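Side-chain contacts in amidohydrolase (Pseudomonas aeruginosa, PDB 2I5G), which probably hydrolyses dipeptides as a metal-dependent enzyme of the membrane dipeptidase (M19) family, built on a TIM-barrel-like fold: residues 197-200 / 201-205; 222-225 / 226-229; 258-261 / 262-266. The protein carries 2 engineered substitutions. All coordinates share one frame; numbering follows the deposited sequence.

Contact 1: residues 197-200 / 201-205; sequences ELKF and IADHG
Ile201 and Glu197 join successive turns of helix 195-203 through the bond from Ile201 N to Glu197 O, 3.0 Å long. This helix is the crossover of the beta-alpha-beta unit that runs from strand 177-181 to strand 207-210, as expected in a TIM-barrel-like fold. The CG2 branch of Ile201 leans back along the helix and lies nearest to Leu198 O. Ala202 continues the backbone series with a weak bond from its N to Leu198 O, and its CB lies 3.6 Å from Leu198 O.

At Asp203 the helical pattern is kept by the bond from Asp203 N to Lys199 O, again 3.0 Å, while the carboxylate forms an i/i+4 salt bridge with Lys199. The lysine chain runs extended to its last torsion and then bends (chi4 58°), which turns NZ to within 3.2 Å of Asp203 OD2. The ammonium meets the syn lone pair of that oxygen. A water 3.1 Å from Lys199 NZ donates to Asp203 OD1, so each carboxylate oxygen is linked to the lysine, one directly and one through water.

His204 is the first residue to leave helical backbone angles, and its ring folds back over the preceding turn. Its CE1 lies above one face of the Phe200 ring, offset toward the rim. The centroids are 4.2 Å apart and the planes differ by 34°, an oblique pairing. Leu170 of helix 162-171 touches both side chains. Phe200 O accepts a weak bond from His204 N and a straighter one from the imidazole: His204 ND1 reaches Phe200 O at 2.7 Å, with an N-H...O angle of 155°, and approaches in the carbonyl plane.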
loop_
_atom_site.group_PDB
_atom_site.type_symbol
_atom_site.label_atom_id
_atom_site.label_comp_id
_atom_site.label_asym_id
_atom_site.label_seq_id
_atom_site.Cartn_x
_atom_site.Cartn_y
_atom_site.Cartn_z
ATOM N N GLU A 197 15.129 -19.408 -9.507
ATOM C CA GLU A 197 14.942 -18.546 -8.344
ATOM C C GLU A 197 15.762 -19.008 -7.149
ATOM O O GLU A 197 16.421 -18.205 -6.481
ATOM C CB GLU A 197 13.473 -18.507 -7.944
ATOM C CG GLU A 197 12.606 -17.687 -8.855
ATOM C CD GLU A 197 11.180 -17.602 -8.357
ATOM O OE1 GLU A 197 10.440 -18.601 -8.488
ATOM O OE2 GLU A 197 10.804 -16.535 -7.819
ATOM N N LEU A 198 15.702 -20.307 -6.872
ATOM C CA LEU A 198 16.435 -20.880 -5.759
ATOM C C LEU A 198 17.934 -20.715 -5.953
ATOM O O LEU A 198 18.674 -20.523 -4.993
ATOM C CB LEU A 198 16.097 -22.360 -5.629
ATOM C CG LEU A 198 14.648 -22.699 -5.277
ATOM C CD1 LEU A 198 14.469 -24.193 -5.385
ATOM C CD2 LEU A 198 14.304 -22.213 -3.862
ATOM N N LYS A 199 18.383 -20.791 -7.199
ATOM C CA LYS A 199 19.805 -20.664 -7.490
ATOM C C LYS A 199 20.236 -19.216 -7.382
ATOM O O LYS A 199 21.350 -18.920 -6.941
ATOM C CB LYS A 199 20.107 -21.204 -8.892
ATOM C CG LYS A 199 21.540 -20.971 -9.356
ATOM C CD LYS A 199 21.824 -21.662 -10.692
ATOM C CE LYS A 199 22.966 -20.989 -11.450
ATOM N NZ LYS A 199 24.238 -20.949 -10.683
ATOM N N PHE A 200 19.335 -18.319 -7.767
ATOM C CA PHE A 200 19.604 -16.886 -7.729
ATOM C C PHE A 200 19.729 -16.342 -6.303
ATOM O O PHE A 200 20.557 -15.469 -6.042
ATOM C CB PHE A 200 18.492 -16.129 -8.465
ATOM C CG PHE A 200 18.765 -14.654 -8.643
ATOM C CD1 PHE A 200 19.448 -14.192 -9.759
ATOM C CD2 PHE A 200 18.336 -13.732 -7.689
ATOM C CE1 PHE A 200 19.704 -12.829 -9.925
ATOM C CE2 PHE A 200 18.588 -12.369 -7.845
ATOM C CZ PHE A 200 19.274 -11.915 -8.966
ATOM N N ILE A 201 18.915 -16.843 -5.377
ATOM C CA ILE A 201 18.989 -16.333 -4.013
ATOM C C ILE A 201 20.184 -16.899 -3.265
ATOM O O ILE A 201 20.727 -16.249 -2.377
ATOM C CB ILE A 201 17.703 -16.621 -3.200
ATOM C CG1 ILE A 201 17.780 -15.889 -1.860
ATOM C CG2 ILE A 201 17.535 -18.123 -2.982
ATOM C CD1 ILE A 201 16.582 -16.118 -0.956
ATOM N N ALA A 202 20.596 -18.108 -3.618
ATOM C CA ALA A 202 21.751 -18.707 -2.960
ATOM C C ALA A 202 23.033 -18.043 -3.479
ATOM O O ALA A 202 23.959 -17.773 -2.709
ATOM C CB ALA A 202 21.788 -20.209 -3.221
ATOM N N ASP A 203 23.083 -17.774 -4.782
ATOM C CA ASP A 203 24.260 -17.144 -5.369
ATOM C C ASP A 203 24.537 -15.791 -4.737
ATOM O O ASP A 203 25.691 -15.380 -4.620
ATOM C CB ASP A 203 24.098 -16.982 -6.882
ATOM C CG ASP A 203 24.377 -18.265 -7.634
ATOM O OD1 ASP A 203 25.354 -18.957 -7.279
ATOM O OD2 ASP A 203 23.634 -18.579 -8.587
ATOM N N HIS A 204 23.474 -15.108 -4.323
ATOM C CA HIS A 204 23.608 -13.803 -3.693
ATOM C C HIS A 204 23.699 -13.903 -2.170
ATOM O O HIS A 204 23.276 -12.999 -1.455
ATOM C CB HIS A 204 22.445 -12.891 -4.102
ATOM C CG HIS A 204 22.475 -12.492 -5.545
ATOM N ND1 HIS A 204 22.114 -13.346 -6.564
ATOM C CD2 HIS A 204 22.883 -11.346 -6.145
ATOM C CE1 HIS A 204 22.299 -12.747 -7.728
ATOM N NE2 HIS A 204 22.766 -11.532 -7.502
ATOM N N GLY A 205 24.257 -15.009 -1.687
ATOM C CA GLY A 205 24.421 -15.208 -0.260
ATOM C C GLY A 205 23.131 -15.385 0.514
ATOM O O GLY A 205 23.108 -15.224 1.738
HETATM O O HOH W 1 24.997 -21.777 -7.805
#

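Contact 2: residues 222-225 / 226-229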
loop_
_atom_site.group_PDB
_atom_site.type_symbol
_atom_site.label_atom_id
_atom_site.label_comp_id
_atom_site.label_asym_id
_atom_site.label_seq_id
_atom_site.Cartn_x
_atom_site.Cartn_y
_atom_site.Cartn_z
ATOM N N ASP A 222 -1.285 -36.590 0.824
ATOM C CA ASP A 222 -0.831 -37.977 0.822
ATOM C C ASP A 222 0.680 -38.036 1.032
ATOM O O ASP A 222 1.296 -39.101 0.935
ATOM C CB ASP A 222 -1.189 -38.646 -0.501
ATOM C CG ASP A 222 -2.655 -38.976 -0.604
ATOM O OD1 ASP A 222 -3.092 -39.403 -1.692
ATOM O OD2 ASP A 222 -3.373 -38.819 0.404
ATOM N N SER A 223 1.270 -36.880 1.318
ATOM C CA SER A 223 2.702 -36.792 1.529
ATOM C C SER A 223 3.106 -37.407 2.869
ATOM O O SER A 223 2.299 -37.496 3.800
ATOM C CB SER A 223 3.141 -35.328 1.470
ATOM O OG SER A 223 2.790 -34.744 0.227
ATOM N N THR A 224 4.358 -37.840 2.952
ATOM C CA THR A 224 4.887 -38.434 4.169
ATOM C C THR A 224 6.159 -37.698 4.568
ATOM O O THR A 224 6.684 -36.877 3.812
ATOM C CB THR A 224 5.224 -39.920 3.972
ATOM O OG1 THR A 224 6.362 -40.048 3.111
ATOM C CG2 THR A 224 4.046 -40.647 3.348
ATOM N N ILE A 225 6.651 -38.003 5.760
ATOM C CA ILE A 225 7.850 -37.373 6.279
ATOM C C ILE A 225 8.966 -37.459 5.231
ATOM O O ILE A 225 9.758 -36.532 5.078
ATOM C CB ILE A 225 8.238 -38.048 7.644
ATOM C CG1 ILE A 225 8.770 -36.997 8.622
ATOM C CG2 ILE A 225 9.228 -39.176 7.433
ATOM C CD1 ILE A 225 10.054 -36.363 8.218
ATOM N N ASP A 226 8.993 -38.560 4.484
ATOM C CA ASP A 226 9.997 -38.784 3.436
ATOM C C ASP A 226 9.848 -37.855 2.239
ATOM O O ASP A 226 10.839 -37.448 1.640
ATOM C CB ASP A 226 9.932 -40.227 2.941
ATOM C CG ASP A 226 10.538 -41.205 3.919
ATOM O OD1 ASP A 226 11.779 -41.228 4.034
ATOM O OD2 ASP A 226 9.772 -41.944 4.575
ATOM N N ASP A 227 8.611 -37.533 1.879
ATOM C CA ASP A 227 8.362 -36.642 0.753
ATOM C C ASP A 227 8.898 -35.257 1.080
ATOM O O ASP A 227 9.211 -34.470 0.189
ATOM C CB ASP A 227 6.863 -36.567 0.459
ATOM C CG ASP A 227 6.321 -37.859 -0.120
ATOM O OD1 ASP A 227 6.736 -38.231 -1.239
ATOM O OD2 ASP A 227 5.485 -38.504 0.545
ATOM N N TYR A 228 9.003 -34.970 2.370
ATOM C CA TYR A 228 9.512 -33.690 2.839
ATOM C C TYR A 228 11.034 -33.696 2.681
ATOM O O TYR A 228 11.615 -32.754 2.144
ATOM C CB TYR A 228 9.100 -33.494 4.301
ATOM C CG TYR A 228 9.492 -32.178 4.929
ATOM C CD1 TYR A 228 9.511 -30.997 4.184
ATOM C CD2 TYR A 228 9.769 -32.100 6.296
ATOM C CE1 TYR A 228 9.789 -29.769 4.786
ATOM C CE2 TYR A 228 10.045 -30.881 6.908
ATOM C CZ TYR A 228 10.049 -29.718 6.148
ATOM O OH TYR A 228 10.276 -28.506 6.763
ATOM N N ALA A 229 11.674 -34.766 3.136
ATOM C CA ALA A 229 13.122 -34.882 3.002
ATOM C C ALA A 229 13.467 -34.794 1.518
ATOM O O ALA A 229 14.472 -34.202 1.140
ATOM C CB ALA A 229 13.598 -36.210 3.565
#
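Asp227 OD2 takes two bonds from Thr224, one from its N and one from its hydroxyl. It accepts from Thr224 N at 2.7 Å with its anti lone pair, the one directed away from OD1. Asp227 OD2 also accepts from Thr224 OG1 at 3.1 Å, and this second donor comes from well above the carboxylate plane (55° out of it), so the two bonds arrive from distinct directions. The threonine hydroxyl sits between its own backbone N and carbonyl carbon (chi1 70°), where it can also receive a weak bond from Asp226 N, 3.3 Å from OG1. Together these bonds make a capping box, with Thr224 as N-cap of helix 225-239 and Asp227 returning a bond to the N-cap amide.

Behind the box the first helical bonds begin. Thr224 O takes weak bonds from Asp227 N and Tyr228 N, whereas Ala229 N meets Ile225 O at 3.2 Å with an N-H...O angle of 159°. Farther out, Ser223 OG bonds to Gly220 O, and Ile225 packs on Leu293 and Thr296 of helix 291-299. Asp226 OD1 forms a salt bridge with Arg300 NE, and Tyr228 OH reaches Val210 O at the end of strand 207-210.

Contact 3: residues 258-261 / 262-266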
loop_
_atom_site.group_PDB
_atom_site.type_symbol
_atom_site.label_atom_id
_atom_site.label_comp_id
_atom_site.label_asym_id
_atom_site.label_seq_id
_atom_site.Cartn_x
_atom_site.Cartn_y
_atom_site.Cartn_z
ATOM N N PHE A 258 -9.311 -19.106 10.994
ATOM C CA PHE A 258 -7.911 -18.757 10.756
ATOM C C PHE A 258 -7.472 -18.952 9.311
ATOM O O PHE A 258 -6.751 -18.119 8.763
ATOM C CB PHE A 258 -7.008 -19.589 11.667
ATOM C CG PHE A 258 -5.531 -19.370 11.441
ATOM C CD1 PHE A 258 -4.897 -18.242 11.940
ATOM C CD2 PHE A 258 -4.769 -20.317 10.755
ATOM C CE1 PHE A 258 -3.516 -18.062 11.764
ATOM C CE2 PHE A 258 -3.393 -20.145 10.574
ATOM C CZ PHE A 258 -2.768 -19.018 11.080
ATOM N N PHE A 259 -7.887 -20.056 8.698
ATOM C CA PHE A 259 -7.513 -20.322 7.316
ATOM C C PHE A 259 -8.241 -19.424 6.333
ATOM O O PHE A 259 -7.648 -18.956 5.359
ATOM C CB PHE A 259 -7.725 -21.802 6.984
ATOM C CG PHE A 259 -6.673 -22.688 7.581
ATOM C CD1 PHE A 259 -5.361 -22.617 7.131
ATOM C CD2 PHE A 259 -6.968 -23.517 8.657
ATOM C CE1 PHE A 259 -4.348 -23.354 7.754
ATOM C CE2 PHE A 259 -5.971 -24.256 9.286
ATOM C CZ PHE A 259 -4.655 -24.175 8.835
ATOM N N GLU A 260 -9.518 -19.164 6.591
ATOM C CA GLU A 260 -10.290 -18.285 5.717
ATOM C C GLU A 260 -9.668 -16.894 5.754
ATOM O O GLU A 260 -9.654 -16.172 4.758
ATOM C CB GLU A 260 -11.750 -18.226 6.180
ATOM C CG GLU A 260 -12.502 -19.528 5.960
ATOM C CD GLU A 260 -12.578 -19.904 4.488
ATOM O OE1 GLU A 260 -13.295 -19.211 3.731
ATOM O OE2 GLU A 260 -11.913 -20.883 4.086
ATOM N N TRP A 261 -9.139 -16.546 6.922
ATOM C CA TRP A 261 -8.497 -15.261 7.166
ATOM C C TRP A 261 -7.199 -15.143 6.372
ATOM O O TRP A 261 -6.828 -14.068 5.901
ATOM C CB TRP A 261 -8.201 -15.138 8.658
ATOM C CG TRP A 261 -7.588 -13.854 9.050
ATOM C CD1 TRP A 261 -8.138 -12.611 8.929
ATOM C CD2 TRP A 261 -6.324 -13.676 9.689
ATOM N NE1 TRP A 261 -7.295 -11.667 9.464
ATOM C CE2 TRP A 261 -6.174 -12.294 9.938
ATOM C CE3 TRP A 261 -5.303 -14.550 10.082
ATOM C CZ2 TRP A 261 -5.044 -11.763 10.566
ATOM C CZ3 TRP A 261 -4.177 -14.021 10.710
ATOM C CH2 TRP A 261 -4.061 -12.641 10.945
ATOM N N LEU A 262 -6.511 -16.263 6.236
ATOM C CA LEU A 262 -5.267 -16.311 5.501
ATOM C C LEU A 262 -5.533 -16.338 3.991
ATOM O O LEU A 262 -4.701 -15.902 3.205
ATOM C CB LEU A 262 -4.483 -17.563 5.917
ATOM C CG LEU A 262 -3.201 -17.434 6.754
ATOM C CD1 LEU A 262 -3.381 -16.467 7.896
ATOM C CD2 LEU A 262 -2.815 -18.808 7.279
ATOM N N THR A 263 -6.701 -16.824 3.581
ATOM C CA THR A 263 -6.996 -16.929 2.154
ATOM C C THR A 263 -7.767 -15.801 1.464
ATOM O O THR A 263 -7.926 -15.818 0.236
ATOM C CB THR A 263 -7.698 -18.256 1.855
ATOM O OG1 THR A 263 -8.807 -18.423 2.746
ATOM C CG2 THR A 263 -6.723 -19.412 2.030
ATOM N N HIS A 264 -8.250 -14.829 2.230
ATOM C CA HIS A 264 -8.961 -13.702 1.632
ATOM C C HIS A 264 -8.085 -12.462 1.779
ATOM O O HIS A 264 -7.488 -12.247 2.833
ATOM C CB HIS A 264 -10.310 -13.475 2.319
ATOM C CG HIS A 264 -11.323 -14.544 2.045
ATOM N ND1 HIS A 264 -11.252 -15.803 2.604
ATOM C CD2 HIS A 264 -12.426 -14.544 1.260
ATOM C CE1 HIS A 264 -12.268 -16.532 2.174
ATOM N NE2 HIS A 264 -12.995 -15.791 1.357
ATOM N N ASP A 265 -7.993 -11.655 0.726
ATOM C CA ASP A 265 -7.168 -10.447 0.776
ATOM C C ASP A 265 -7.533 -9.579 1.987
ATOM O O ASP A 265 -8.713 -9.342 2.256
ATOM C CB ASP A 265 -7.334 -9.635 -0.517
ATOM C CG ASP A 265 -6.365 -8.458 -0.603
ATOM O OD1 ASP A 265 -5.145 -8.696 -0.515
ATOM O OD2 ASP A 265 -6.821 -7.301 -0.764
ATOM N N LYS A 266 -6.515 -9.114 2.710
ATOM C CA LYS A 266 -6.718 -8.280 3.892
ATOM C C LYS A 266 -7.344 -9.090 5.019
ATOM O O LYS A 266 -7.693 -8.550 6.069
ATOM C CB LYS A 266 -7.626 -7.087 3.563
ATOM C CG LYS A 266 -6.909 -5.829 3.098
ATOM C CD LYS A 266 -6.100 -6.068 1.855
ATOM C CE LYS A 266 -5.400 -4.806 1.421
ATOM N NZ LYS A 266 -4.801 -5.007 0.081
#
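Leu262 is set between the rings of Phe258, one turn earlier, and of Trp261, its neighbour in sequence, one methyl nearest to each. Leu262 CD2 approaches Phe258 CE2 at 3.6 Å, and Leu262 CD1 lies 3.5 Å from Trp261 CE3 while also standing above one face of the Phe258 ring, offset toward its rim. Both aromatic groups extend anti to their backbone nitrogens (chi1 176° for Phe258, -178° for Trp261), which carries the rings along the flank where Leu262 emerges. Trp44 meets the Trp261 indole edge-to-face and also donates from NE1 to Trp261 O.

A different pairing joins Glu260 and His264, whose side chains run alongside each other and point the same way, with carboxylate and imidazole planes 67° apart. Glu260 is bent at chi2, which brings OE1 to 3.3 Å from His264 CE1, while OE2 is engaged in a salt bridge with Arg271. Thr263 OG1 lies near both Phe259 O and Glu260 O, and Phe259 O accepts from Thr263 N. His264 ND1 donates to Glu260 O at 2.7 Å, in the imidazole plane: a side-chain-to-backbone i/i+4 bond near the C-terminal end of helix 256-263.

Overall arrangement
The three contacts follow in series along the chain, each on its own helix: contact 1 on 195-203, contact 2 at the start of 225-239, contact 3 on 256-263. Their centres lie about 25 Å (1 and 2), about 26 Å (2 and 3) and about 30 Å (1 and 3) apart, and none touches another. Contacts 1 and 2 thus lie on consecutive helices that connect the parallel strands 177-181, 207-210 and 244-246 of the barrel-like fold, and these helices meet where Leu198 and Lys199 pack on Ile238, far along the helix that contact 2 opens. Contact 3 lies beyond strand 244-246, beside the second subunit, whose Phe140 forms a cation-pi contact with Lys266.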